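Uncharacterized NTF-2 like protein (Burkholderia xenovorans LB400, PDB 3EN8) is of unknown function but adopts the NTF2-like fold of the SnoaL-like family and binds a calcium ion in the crystal. Local coordinates at residues A[25-28]-A[29-32]. Numbering follows the deposited sequence.
Sequences AEHD and IYDD. With CA (calcium ion), chain B.
Y30 turns its ring back alongside H27 across a type I beta turn, H27 to Y30, whose closing bond from Y30 N to H27 O is straight but weak at 3.4 Å. CB of Y30 lies 4.0 Å from H27 O. With CG anti to its own carbonyl carbon (chi1 -59°), the ring is carried back beside E26 and H27. CD2 comes 3.6 Å from H27 CA, which sits at the ring edge in plane. One atom further, CE2 meets both H27 CD2 and E26 O, 3.5 Å from each; the two rings meet obliquely, tilted 29° apart and slid so far that they barely overlap. Over the centre of one tyrosine face lies I29 CG2, 3.8 Å above the plane. At the tip, OH is hydrogen-bonded to E106 and R55, while H27 ND1 is hydrogen-bonded to F23 O. Water 1 donates to A25 O at 2.7 Å and weakly accepts from I29 N. Past the turn, D32 OD2 binds calcium at 2.2 Å, alongside D33 and water 2. The turn thus leads from helix 23-26 into strand 30-31, I29 against helix 3-20, H27 and Y30 against helix 48-57, and V103 of strand 102-111 touching I29 and Y30.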
ATOM      1  N   ALA A  25     -10.428  -5.977 -20.639  1.00 19.59           N
ATOM      2  CA  ALA A  25     -10.776  -4.645 -20.134  1.00 18.94           C
ATOM      3  C   ALA A  25      -9.856  -4.297 -18.975  1.00 18.45           C
ATOM      4  O   ALA A  25      -9.435  -3.153 -18.803  1.00 15.21           O
ATOM      5  CB  ALA A  25     -12.257  -4.571 -19.705  1.00 19.07           C
ATOM      6  N   GLU A  26      -9.523  -5.327 -18.218  1.00 19.28           N
ATOM      7  CA  GLU A  26      -8.697  -5.181 -17.026  1.00 16.56           C
ATOM      8  C   GLU A  26      -7.296  -4.721 -17.379  1.00 17.97           C
ATOM      9  O   GLU A  26      -6.594  -4.182 -16.535  1.00 18.67           O
ATOM     10  CB  GLU A  26      -8.635  -6.481 -16.231  1.00 17.19           C
ATOM     11  CG  GLU A  26      -7.932  -6.357 -14.909  1.00 17.45           C
ATOM     12  CD  GLU A  26      -7.840  -7.663 -14.156  1.00 15.35           C
ATOM     13  OE1 GLU A  26      -8.267  -8.687 -14.694  1.00 19.48           O
ATOM     14  OE2 GLU A  26      -7.366  -7.636 -13.006  1.00 22.15           O
ATOM     15  N   HIS A  27      -6.887  -4.934 -18.629  1.00 16.57           N
ATOM     16  CA  HIS A  27      -5.502  -4.630 -18.983  1.00 17.11           C
ATOM     17  C   HIS A  27      -5.367  -3.498 -19.958  1.00 16.07           C
ATOM     18  O   HIS A  27      -4.284  -3.162 -20.398  1.00 16.89           O
ATOM     19  CB  HIS A  27      -4.742  -5.896 -19.358  1.00 16.73           C
ATOM     20  CG  HIS A  27      -4.579  -6.805 -18.189  1.00 16.36           C
ATOM     21  ND1 HIS A  27      -5.567  -7.684 -17.803  1.00 14.03           N
ATOM     22  CD2 HIS A  27      -3.602  -6.905 -17.258  1.00 21.19           C
ATOM     23  CE1 HIS A  27      -5.181  -8.321 -16.708  1.00 17.03           C
ATOM     24  NE2 HIS A  27      -4.000  -7.861 -16.352  1.00 19.81           N
ATOM     25  N   ASP A  28      -6.489  -2.843 -20.197  0.50 16.88           N
ATOM     26  CA  ASP A  28      -6.534  -1.716 -21.130  0.50 16.87           C
ATOM     27  C   ASP A  28      -5.727  -0.547 -20.611  0.50 16.28           C
ATOM     28  O   ASP A  28      -5.176   0.258 -21.360  0.50 15.22           O
ATOM     29  CB  ASP A  28      -7.968  -1.241 -21.332  0.50 18.50           C
ATOM     30  CG  ASP A  28      -8.048  -0.063 -22.267  0.50 19.07           C
ATOM     31  OD1 ASP A  28      -7.694  -0.266 -23.443  0.50 13.54           O
ATOM     32  OD2 ASP A  28      -8.439   1.047 -21.833  0.50 17.78           O
ATOM     33  N   ILE A  29      -5.675  -0.476 -19.295  1.00 16.98           N
ATOM     34  CA  ILE A  29      -5.105   0.692 -18.581  1.00 16.53           C
ATOM     35  C   ILE A  29      -3.577   0.748 -18.634  1.00 15.99           C
ATOM     36  O   ILE A  29      -2.971   1.765 -18.317  1.00 17.54           O
ATOM     37  CB  ILE A  29      -5.593   0.774 -17.095  1.00 15.30           C
ATOM     38  CG1 ILE A  29      -5.531   2.223 -16.598  1.00 14.80           C
ATOM     39  CG2 ILE A  29      -4.753  -0.185 -16.171  1.00 11.19           C
ATOM     40  CD1 ILE A  29      -6.187   2.448 -15.177  1.00 13.73           C
ATOM     41  N   TYR A  30      -2.944  -0.348 -19.047  1.00 16.20           N
ATOM     42  CA  TYR A  30      -1.460  -0.446 -18.966  1.00 14.80           C
ATOM     43  C   TYR A  30      -0.757  -0.006 -20.219  1.00 15.42           C
ATOM     44  O   TYR A  30      -1.188  -0.263 -21.331  1.00 13.12           O
ATOM     45  CB  TYR A  30      -0.949  -1.872 -18.640  1.00 14.91           C
ATOM     46  CG  TYR A  30      -1.474  -2.388 -17.343  1.00 13.99           C
ATOM     47  CD1 TYR A  30      -0.837  -2.084 -16.142  1.00 15.85           C
ATOM     48  CD2 TYR A  30      -2.635  -3.194 -17.306  1.00 10.75           C
ATOM     49  CE1 TYR A  30      -1.343  -2.526 -14.924  1.00 14.74           C
ATOM     50  CE2 TYR A  30      -3.131  -3.667 -16.101  1.00 15.90           C
ATOM     51  CZ  TYR A  30      -2.487  -3.344 -14.913  1.00 13.38           C
ATOM     52  OH  TYR A  30      -2.973  -3.761 -13.698  1.00 14.81           O
ATOM     53  N   ASP A  31       0.371   0.647 -20.024  1.00 13.96           N
ATOM     54  CA  ASP A  31       1.337   0.726 -21.117  1.00 14.46           C
ATOM     55  C   ASP A  31       1.730  -0.680 -21.541  1.00 13.31           C
ATOM     56  O   ASP A  31       1.752  -1.590 -20.737  1.00 13.41           O
ATOM     57  CB  ASP A  31       2.593   1.458 -20.673  1.00 12.63           C
ATOM     58  CG  ASP A  31       3.550   1.698 -21.807  1.00 17.64           C
ATOM     59  OD1 ASP A  31       3.332   2.666 -22.553  1.00 22.20           O
ATOM     60  OD2 ASP A  31       4.531   0.943 -21.944  1.00 17.43           O
ATOM     61  N   ASP A  32       2.128  -0.818 -22.797  1.00 13.54           N
ATOM     62  CA  ASP A  32       2.556  -2.126 -23.308  1.00 14.80           C
ATOM     63  C   ASP A  32       3.698  -2.731 -22.508  1.00 13.03           C
ATOM     64  O   ASP A  32       3.761  -3.948 -22.298  1.00 13.46           O
ATOM     65  CB  ASP A  32       2.903  -2.064 -24.797  1.00 15.39           C
ATOM     66  CG  ASP A  32       4.209  -1.327 -25.078  1.00 22.50           C
ATOM     67  OD1 ASP A  32       4.501  -0.340 -24.358  1.00 30.21           O
ATOM     68  OD2 ASP A  32       4.952  -1.733 -26.033  1.00 20.90           O
TER
HETATM   69 CA    CA B 128       7.049  -1.264 -26.305  1.00 22.38          CA
HETATM   70  O   HOH W   1      -7.926  -1.549 -17.196  1.00 17.30           O
HETATM   71  O   HOH W   2       8.012  -3.399 -26.228  1.00 25.18           O